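Local coordinates for Sodium/calcium exchanger regulatory protein 1 (PDB 3PPT) that binds fatty acids such as palmitoleate inside its beta-barrel, also binds phosphoinositides and, when phosphorylated, stimulates the squid nerve sodium/calcium exchanger, at residues 71-74 and 78-81; 9-14 and 109-114; 50-55 and 59-64. One frame throughout, in Å; residues are numbered along the deposited sequence.

Contact 1: residues 71-74 and 78-81; sequences DETT and RKIK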
loop_
_atom_site.group_PDB
_atom_site.type_symbol
_atom_site.label_atom_id
_atom_site.label_comp_id
_atom_site.label_asym_id
_atom_site.label_seq_id
_atom_site.Cartn_x
_atom_site.Cartn_y
_atom_site.Cartn_z
ATOM N N ASP A 71 12.849 -6.085 -5.851
ATOM C CA ASP A 71 11.841 -7.099 -6.150
ATOM C C ASP A 71 10.770 -7.132 -5.075
ATOM O O ASP A 71 11.080 -7.209 -3.888
ATOM C CB ASP A 71 12.488 -8.482 -6.237
ATOM C CG ASP A 71 13.460 -8.595 -7.380
ATOM O OD1 ASP A 71 13.147 -8.071 -8.461
ATOM O OD2 ASP A 71 14.530 -9.207 -7.192
ATOM N N GLU A 72 9.513 -7.085 -5.499
ATOM C CA GLU A 72 8.384 -7.171 -4.583
ATOM C C GLU A 72 7.432 -8.271 -5.041
ATOM O O GLU A 72 7.216 -8.463 -6.235
ATOM C CB GLU A 72 7.641 -5.815 -4.505
ATOM C CG GLU A 72 6.400 -5.820 -3.601
ATOM C CD GLU A 72 5.632 -4.491 -3.546
ATOM O OE1 GLU A 72 6.001 -3.515 -4.233
ATOM O OE2 GLU A 72 4.634 -4.432 -2.800
ATOM N N THR A 73 6.887 -9.008 -4.079
ATOM C CA THR A 73 5.777 -9.899 -4.354
ATOM C C THR A 73 4.569 -9.337 -3.628
ATOM O O THR A 73 4.596 -9.150 -2.411
ATOM C CB THR A 73 6.060 -11.341 -3.902
ATOM O OG1 THR A 73 7.263 -11.803 -4.530
ATOM C CG2 THR A 73 4.910 -12.257 -4.304
ATOM N N THR A 74 3.513 -9.039 -4.375
ATOM C CA THR A 74 2.334 -8.427 -3.779
ATOM C C THR A 74 1.545 -9.429 -2.942
ATOM O O THR A 74 1.780 -10.640 -3.021
ATOM C CB THR A 74 1.414 -7.828 -4.849
ATOM O OG1 THR A 74 0.876 -8.881 -5.656
ATOM C CG2 THR A 74 2.179 -6.845 -5.721
ATOM N N ARG A 78 1.653 -11.358 -7.114
ATOM C CA ARG A 78 2.279 -10.896 -8.352
ATOM C C ARG A 78 3.736 -10.523 -8.110
ATOM O O ARG A 78 4.057 -9.843 -7.142
ATOM C CB ARG A 78 1.523 -9.698 -8.934
ATOM C CG ARG A 78 0.175 -10.055 -9.518
ATOM C CD ARG A 78 -0.636 -8.821 -9.844
ATOM N NE ARG A 78 -1.076 -8.167 -8.616
ATOM C CZ ARG A 78 -0.779 -6.924 -8.248
ATOM N NH1 ARG A 78 -0.055 -6.125 -9.032
ATOM N NH2 ARG A 78 -1.238 -6.471 -7.092
ATOM N N LYS A 79 4.616 -10.950 -9.005
ATOM C CA LYS A 79 6.024 -10.593 -8.923
ATOM C C LYS A 79 6.242 -9.320 -9.722
ATOM O O LYS A 79 5.947 -9.273 -10.920
ATOM C CB LYS A 79 6.895 -11.718 -9.490
ATOM C CG LYS A 79 6.617 -13.068 -8.866
ATOM C CD LYS A 79 7.022 -13.093 -7.403
ATOM C CE LYS A 79 7.078 -14.523 -6.873
ATOM N NZ LYS A 79 7.608 -14.595 -5.482
ATOM N N ILE A 80 6.747 -8.286 -9.060
ATOM C CA ILE A 80 6.910 -6.989 -9.693
ATOM C C ILE A 80 8.244 -6.353 -9.312
ATOM O O ILE A 80 8.934 -6.819 -8.400
ATOM C CB ILE A 80 5.766 -6.029 -9.287
ATOM C CG1 ILE A 80 5.685 -5.935 -7.762
ATOM C CG2 ILE A 80 4.421 -6.489 -9.851
ATOM C CD1 ILE A 80 4.733 -4.906 -7.275
ATOM N N LYS A 81 8.602 -5.296 -10.033
ATOM C CA LYS A 81 9.775 -4.498 -9.718
ATOM C C LYS A 81 9.271 -3.165 -9.213
ATOM O O LYS A 81 8.491 -2.495 -9.890
ATOM C CB LYS A 81 10.626 -4.276 -10.966
ATOM C CG LYS A 81 11.183 -5.549 -11.563
ATOM C CD LYS A 81 12.191 -6.199 -10.639
ATOM C CE LYS A 81 13.494 -5.421 -10.574
ATOM N NZ LYS A 81 14.603 -6.250 -10.015
#

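Contact 2: residues 9-14 and 109-114; sequences ILESSE and DGKMHM. With PAM (palmitoleic acid), chain B.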
loop_
_atom_site.group_PDB
_atom_site.type_symbol
_atom_site.label_atom_id
_atom_site.label_comp_id
_atom_site.label_asym_id
_atom_site.label_seq_id
_atom_site.Cartn_x
_atom_site.Cartn_y
_atom_site.Cartn_z
ATOM N N ILE A 9 -4.792 1.900 10.643
ATOM C CA ILE A 9 -5.821 0.881 10.426
ATOM C C ILE A 9 -6.875 1.400 9.440
ATOM O O ILE A 9 -7.227 2.574 9.467
ATOM C CB ILE A 9 -6.433 0.414 11.771
ATOM C CG1 ILE A 9 -7.265 -0.858 11.580
ATOM C CG2 ILE A 9 -7.221 1.550 12.440
ATOM C CD1 ILE A 9 -7.540 -1.595 12.891
ATOM N N LEU A 10 -7.352 0.535 8.547
ATOM C CA LEU A 10 -8.252 0.981 7.492
ATOM C C LEU A 10 -9.535 1.560 8.063
ATOM O O LEU A 10 -10.161 0.936 8.916
ATOM C CB LEU A 10 -8.618 -0.191 6.590
ATOM C CG LEU A 10 -9.471 0.180 5.372
ATOM C CD1 LEU A 10 -8.648 0.969 4.358
ATOM C CD2 LEU A 10 -10.090 -1.067 4.731
ATOM N N GLU A 11 -9.931 2.725 7.559
ATOM C CA GLU A 11 -11.200 3.347 7.925
ATOM C C GLU A 11 -12.230 3.352 6.788
ATOM O O GLU A 11 -13.409 3.072 7.017
ATOM C CB GLU A 11 -10.973 4.773 8.436
ATOM C CG GLU A 11 -12.242 5.496 8.862
ATOM C CD GLU A 11 -11.944 6.863 9.438
ATOM O OE1 GLU A 11 -11.363 7.708 8.718
ATOM O OE2 GLU A 11 -12.270 7.081 10.619
ATOM N N SER A 12 -11.792 3.663 5.570
ATOM C CA SER A 12 -12.705 3.702 4.434
ATOM C C SER A 12 -12.014 3.264 3.157
ATOM O O SER A 12 -10.794 3.363 3.028
ATOM C CB SER A 12 -13.299 5.104 4.253
ATOM O OG SER A 12 -12.286 6.041 3.948
ATOM N N SER A 13 -12.814 2.795 2.206
ATOM C CA SER A 13 -12.295 2.298 0.947
ATOM C C SER A 13 -13.279 2.575 -0.177
ATOM O O SER A 13 -14.487 2.417 -0.010
ATOM C CB SER A 13 -12.045 0.791 1.066
ATOM O OG SER A 13 -11.475 0.269 -0.122
ATOM N N GLU A 14 -12.744 2.969 -1.329
ATOM C CA GLU A 14 -13.535 3.208 -2.522
ATOM C C GLU A 14 -12.855 2.553 -3.723
ATOM O O GLU A 14 -11.671 2.804 -3.982
ATOM C CB GLU A 14 -13.649 4.714 -2.773
ATOM C CG GLU A 14 -14.398 5.106 -4.028
ATOM C CD GLU A 14 -14.483 6.611 -4.183
ATOM O OE1 GLU A 14 -15.551 7.178 -3.871
ATOM O OE2 GLU A 14 -13.481 7.224 -4.609
ATOM N N ASP A 109 -4.691 15.837 7.059
ATOM C CA ASP A 109 -5.616 16.014 8.176
ATOM C C ASP A 109 -5.535 14.838 9.166
ATOM O O ASP A 109 -6.549 14.403 9.715
ATOM C CB ASP A 109 -7.048 16.216 7.656
ATOM C CG ASP A 109 -7.954 16.924 8.662
ATOM O OD1 ASP A 109 -7.440 17.650 9.541
ATOM O OD2 ASP A 109 -9.190 16.765 8.565
ATOM N N GLY A 110 -4.322 14.326 9.373
ATOM C CA GLY A 110 -4.078 13.276 10.356
ATOM C C GLY A 110 -4.274 11.835 9.901
ATOM O O GLY A 110 -3.936 10.904 10.621
ATOM N N LYS A 111 -4.819 11.672 8.702
ATOM C CA LYS A 111 -5.176 10.373 8.130
ATOM C C LYS A 111 -4.329 10.023 6.926
ATOM O O LYS A 111 -3.984 10.889 6.131
ATOM C CB LYS A 111 -6.639 10.361 7.738
ATOM C CG LYS A 111 -7.512 10.544 8.944
ATOM C CD LYS A 111 -8.933 10.169 8.698
ATOM C CE LYS A 111 -9.712 10.333 9.991
ATOM N NZ LYS A 111 -11.153 10.287 9.738
ATOM N N MET A 112 -3.987 8.746 6.798
ATOM C CA MET A 112 -3.192 8.324 5.656
ATOM C C MET A 112 -4.104 8.010 4.491
ATOM O O MET A 112 -4.962 7.131 4.586
ATOM C CB MET A 112 -2.334 7.115 6.010
ATOM C CG MET A 112 -1.489 6.646 4.832
ATOM S SD MET A 112 -0.357 5.269 5.164
ATOM C CE MET A 112 -1.491 3.922 5.494
ATOM N N HIS A 113 -3.929 8.754 3.404
ATOM C CA HIS A 113 -4.630 8.480 2.158
ATOM C C HIS A 113 -3.730 7.642 1.278
ATOM O O HIS A 113 -2.642 8.076 0.908
ATOM C CB HIS A 113 -4.968 9.778 1.429
ATOM C CG HIS A 113 -6.002 10.597 2.125
ATOM N ND1 HIS A 113 -7.152 11.031 1.497
ATOM C CD2 HIS A 113 -6.077 11.039 3.399
ATOM C CE1 HIS A 113 -7.880 11.720 2.355
ATOM N NE2 HIS A 113 -7.254 11.736 3.520
ATOM N N MET A 114 -4.193 6.434 0.964
ATOM C CA MET A 114 -3.493 5.550 0.051
ATOM C C MET A 114 -4.292 5.480 -1.240
ATOM O O MET A 114 -5.448 5.066 -1.237
ATOM C CB MET A 114 -3.315 4.163 0.666
ATOM C CG MET A 114 -2.477 3.246 -0.204
ATOM S SD MET A 114 -2.491 1.562 0.459
ATOM C CE MET A 114 -1.347 0.750 -0.662
HETATM C C1 PAM B . -4.008 -1.701 1.266
HETATM O O1 PAM B . -2.861 -1.694 1.783
HETATM O O2 PAM B . -4.999 -1.221 1.865
HETATM C C2 PAM B . -4.224 -2.294 -0.117
HETATM C C3 PAM B . -3.029 -3.076 -0.643
HETATM C C4 PAM B . -3.342 -3.696 -2.004
HETATM C C5 PAM B . -2.195 -4.603 -2.450
HETATM C C6 PAM B . -2.392 -5.247 -3.819
HETATM C C7 PAM B . -3.680 -6.057 -3.906
HETATM C C8 PAM B . -3.681 -7.201 -2.901
HETATM C C9 PAM B . -4.983 -7.957 -2.989
HETATM C C10 PAM B . -5.247 -9.002 -2.202
HETATM C C11 PAM B . -4.270 -9.501 -1.165
HETATM C C12 PAM B . -4.917 -9.422 0.210
HETATM C C13 PAM B . -4.349 -8.284 1.041
HETATM C C14 PAM B . -2.944 -8.619 1.526
HETATM C C15 PAM B . -2.438 -7.524 2.454
HETATM C C16 PAM B . -1.715 -8.109 3.643
#

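Contact 3: residues 50-55 and 59-64; sequences SIKTST and TTDISF. With PAM (palmitoleic acid), chain B.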
loop_
_atom_site.group_PDB
_atom_site.type_symbol
_atom_site.label_atom_id
_atom_site.label_comp_id
_atom_site.label_asym_id
_atom_site.label_seq_id
_atom_site.Cartn_x
_atom_site.Cartn_y
_atom_site.Cartn_z
ATOM N N SER A 50 10.370 0.413 5.969
ATOM C CA SER A 50 9.688 -0.872 5.929
ATOM C C SER A 50 8.196 -0.679 6.122
ATOM O O SER A 50 7.759 0.228 6.836
ATOM C CB SER A 50 10.249 -1.852 6.957
ATOM O OG SER A 50 10.022 -1.392 8.273
ATOM N N ILE A 51 7.418 -1.523 5.458
ATOM C CA ILE A 51 5.966 -1.471 5.581
ATOM C C ILE A 51 5.426 -2.878 5.741
ATOM O O ILE A 51 5.618 -3.732 4.869
ATOM C CB ILE A 51 5.301 -0.836 4.343
ATOM C CG1 ILE A 51 5.866 0.561 4.076
ATOM C CG2 ILE A 51 3.791 -0.770 4.535
ATOM C CD1 ILE A 51 5.208 1.274 2.913
ATOM N N LYS A 52 4.764 -3.113 6.871
ATOM C CA LYS A 52 4.097 -4.383 7.140
ATOM C C LYS A 52 2.597 -4.165 7.041
ATOM O O LYS A 52 2.035 -3.335 7.762
ATOM C CB LYS A 52 4.458 -4.917 8.536
ATOM C CG LYS A 52 3.719 -6.214 8.878
ATOM C CD LYS A 52 3.950 -6.681 10.318
ATOM C CE LYS A 52 5.378 -7.076 10.573
ATOM N NZ LYS A 52 5.758 -8.315 9.849
ATOM N N THR A 53 1.949 -4.908 6.148
ATOM C CA THR A 53 0.497 -4.826 6.003
ATOM C C THR A 53 -0.085 -6.141 6.470
ATOM O O THR A 53 0.252 -7.188 5.921
ATOM C CB THR A 53 0.066 -4.562 4.542
ATOM O OG1 THR A 53 0.755 -3.402 4.048
ATOM C CG2 THR A 53 -1.435 -4.327 4.465
ATOM N N SER A 54 -0.940 -6.080 7.489
ATOM C CA SER A 54 -1.425 -7.288 8.167
ATOM C C SER A 54 -2.935 -7.433 8.070
ATOM O O SER A 54 -3.666 -6.457 8.223
ATOM C CB SER A 54 -1.053 -7.239 9.657
ATOM O OG SER A 54 0.342 -7.086 9.886
ATOM N N THR A 55 -3.394 -8.661 7.833
ATOM C CA THR A 55 -4.806 -9.023 7.922
ATOM C C THR A 55 -4.897 -10.372 8.631
ATOM O O THR A 55 -3.879 -10.972 8.952
ATOM C CB THR A 55 -5.453 -9.183 6.526
ATOM O OG1 THR A 55 -4.871 -10.316 5.863
ATOM C CG2 THR A 55 -5.283 -7.923 5.668
ATOM N N THR A 59 -0.201 -11.511 5.453
ATOM C CA THR A 59 0.638 -10.359 5.783
ATOM C C THR A 59 1.687 -10.167 4.705
ATOM O O THR A 59 2.245 -11.144 4.194
ATOM C CB THR A 59 1.328 -10.567 7.135
ATOM O OG1 THR A 59 0.336 -10.546 8.161
ATOM C CG2 THR A 59 2.343 -9.464 7.433
ATOM N N THR A 60 1.925 -8.916 4.325
ATOM C CA THR A 60 3.042 -8.585 3.455
ATOM C C THR A 60 4.039 -7.731 4.213
ATOM O O THR A 60 3.675 -6.947 5.094
ATOM C CB THR A 60 2.602 -7.815 2.196
ATOM O OG1 THR A 60 1.925 -6.608 2.574
ATOM C CG2 THR A 60 1.692 -8.675 1.352
ATOM N N ASP A 61 5.303 -7.900 3.854
ATOM C CA ASP A 61 6.386 -7.118 4.410
ATOM C C ASP A 61 7.281 -6.682 3.283
ATOM O O ASP A 61 7.703 -7.502 2.460
ATOM C CB ASP A 61 7.213 -7.963 5.370
ATOM C CG ASP A 61 6.488 -8.258 6.635
ATOM O OD1 ASP A 61 6.384 -7.339 7.470
ATOM O OD2 ASP A 61 6.025 -9.405 6.795
ATOM N N ILE A 62 7.589 -5.396 3.240
ATOM C CA ILE A 62 8.605 -4.934 2.322
ATOM C C ILE A 62 9.561 -4.005 3.044
ATOM O O ILE A 62 9.186 -3.312 4.001
ATOM C CB ILE A 62 8.015 -4.226 1.082
ATOM C CG1 ILE A 62 7.226 -2.978 1.482
ATOM C CG2 ILE A 62 7.162 -5.183 0.254
ATOM C CD1 ILE A 62 6.727 -2.168 0.298
ATOM N N SER A 63 10.813 -4.012 2.606
ATOM C CA SER A 63 11.780 -3.033 3.081
ATOM C C SER A 63 12.587 -2.565 1.886
ATOM O O SER A 63 12.868 -3.341 0.971
ATOM C CB SER A 63 12.670 -3.571 4.215
ATOM O OG SER A 63 13.403 -4.719 3.835
ATOM N N PHE A 64 12.919 -1.281 1.881
ATOM C CA PHE A 64 13.525 -0.666 0.715
ATOM C C PHE A 64 14.264 0.597 1.068
ATOM O O PHE A 64 14.107 1.151 2.151
ATOM C CB PHE A 64 12.455 -0.364 -0.358
ATOM C CG PHE A 64 11.285 0.459 0.143
ATOM C CD1 PHE A 64 11.321 1.850 0.089
ATOM C CD2 PHE A 64 10.153 -0.158 0.663
ATOM C CE1 PHE A 64 10.251 2.606 0.530
ATOM C CE2 PHE A 64 9.074 0.597 1.114
ATOM C CZ PHE A 64 9.123 1.979 1.050
HETATM C C1 PAM B . -4.008 -1.701 1.266
HETATM O O1 PAM B . -2.861 -1.694 1.783
HETATM O O2 PAM B . -4.999 -1.221 1.865
HETATM C C2 PAM B . -4.224 -2.294 -0.117
HETATM C C3 PAM B . -3.029 -3.076 -0.643
HETATM C C4 PAM B . -3.342 -3.696 -2.004
HETATM C C5 PAM B . -2.195 -4.603 -2.450
HETATM C C6 PAM B . -2.392 -5.247 -3.819
HETATM C C7 PAM B . -3.680 -6.057 -3.906
HETATM C C8 PAM B . -3.681 -7.201 -2.901
HETATM C C9 PAM B . -4.983 -7.957 -2.989
HETATM C C10 PAM B . -5.247 -9.002 -2.202
HETATM C C11 PAM B . -4.270 -9.501 -1.165
HETATM C C12 PAM B . -4.917 -9.422 0.210
HETATM C C13 PAM B . -4.349 -8.284 1.041
HETATM C C14 PAM B . -2.944 -8.619 1.526
HETATM C C15 PAM B . -2.438 -7.524 2.454
HETATM C C16 PAM B . -1.715 -8.109 3.643
HETATM O O HOH W 1 3.290 -4.307 3.257
HETATM O O HOH W 2 -1.580 -12.409 8.228
#

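Contact 1: residues 71-74 and 78-81
T74 and R78 interlock beside the turn of a hairpin. The T74 hydroxyl sits between its backbone N and carbonyl carbon (chi1 66°), where OG1 accepts the backbone N-H of R78 at 3.0 Å, while T74 N donates to R78 O at 2.9 Å. The same OG1 lies over one face of the R78 guanidinium, 3.2 Å above its plane and offset toward the rim. D76 in the turn secures both groups, hydrogen-bonded to T74 OG1 and salt-bridged to R78 NE. Next along the strands, E72 and I80 exchange two nearly straight backbone hydrogen bonds and run side by side on one face of the sheet. There I80 CD1 touches E72 OE1, at 3.6 Å, and the T74 methyl CG2, in directions roughly at right angles. The buried E72 OE1 is gripped by T82, Q93 and Q95, which fixes the carboxylate and probably stabilises its charge. On the other face, K79 NZ folds back to T73 OG1 at 3.0 Å. K81, bent at chi2 and chi3, curls its NZ above the D71 carboxylate plane, 38° out of it, to form a salt bridge with OD1 at 2.8 Å. Both of these outer links are less certain, since T73 and K81 each have two conformers. The register is that of an antiparallel beta hairpin in the fatty-acid-binding-protein barrel, with R78 also touching the palmitoleic acid in the lumen.

Contact 2: residues 9-14 and 109-114
E11 and K111 face each other with their CA atoms 9.3 Å apart, about two strand spacings, because strands 6-14 and 111-118 are not adjacent: strand 121-130 runs between them and pairs with both. This is part of the up-and-down antiparallel barrel of the fatty-acid-binding-protein family. The first strand is irregular where it meets its neighbour. E11 and S12 both face I126, a classic beta bulge, and E11 has a psi of only -43° against the 133° of L10. K111 begins its strand just after the turn at D109 and G110.

Only one pair of side chains closes the distance between the segments. The E11 chain is extended as far as its carboxylate, with CG anti to the backbone N (chi1 -179°), and K111 is likewise extended beyond CG, so the two reach over the intervening strand on the outer surface and cross at about a right angle. K111 NZ donates to E11 OE1 at 2.8 Å, and OE1 accepts through its syn lone pair, on the side of the other oxygen. OE2 is farther from NZ at 3.5 Å, so the grip is one-sided. This is a surface salt bridge, joining two second-neighbour strands without backbone pairing between them.

The barrel interior is served by other residues of these segments. S13 OG is hydrogen-bonded to R125 NH1, making it a second-shell partner of a residue whose NE, together with the Y127 hydroxyl, holds the fatty-acid carboxylate. M112 packs on Y127 from the side of the second strand. M114, extended throughout, brings its SD to 3.5 Å from palmitoleate O1.

Contact 3: residues 50-55 and 59-64
T53 and T60 run alongside each other on the barrel's inner face, and their different torsions set up a water site. T53 carries OG1 anti to its carbonyl carbon (chi1 -53°), whereas T60 holds OG1 between its backbone N and carbonyl carbon (chi1 58°). Both hydroxyls consequently converge on one water, each 2.8 Å from it, and the same water donates to I51 O. The T53 methyl CG2 takes the other course and approaches PAM C15 and C16, both at 3.9 Å. Four backbone hydrogen bonds, two each from the I51–I62 and T53–T60 pairs, define a beta hairpin of the fatty-acid-binding-protein barrel, whose strands are nearly antiparallel. K52 lies on the opposite face from T53. Its chain is bent at chi3 and chi4, folding NZ back into a salt bridge with D61 OD1 on the syn side, 16° out of the carboxylate plane; D61 has two conformers, so the 2.6 Å bond there is less certain. T59 CG2 rests 3.8 Å from K52 CG, while T59 OG1 shares a second water with T55 O. Toward the far end, I51 CD1 meets the edge of the F64 ring at CE2, 4.3 Å away, and that ring lies nearly parallel to those of W49 and F70.

Contacts 3 and 1 are consecutive hairpins whose strands 59-65 and 70-73 end the sheet on its two sides, where barrels of this family have a gap between the fourth and fifth strands. Side chains nevertheless meet there: E72 CG packs on I62 CG2 at 4.0 Å, with the contact centres 12 Å apart. Contact 2 lies on the far side of the chain's centre from contact 1, about 24 Å between centres, with about 17 Å between the centres of contacts 2 and 3. All three border the palmitoleic acid: contact 2 brings M114 to its carboxylate, contact 3 meets its methyl end, and the R78 side chain of contact 1 lies about 4 Å from the ligand.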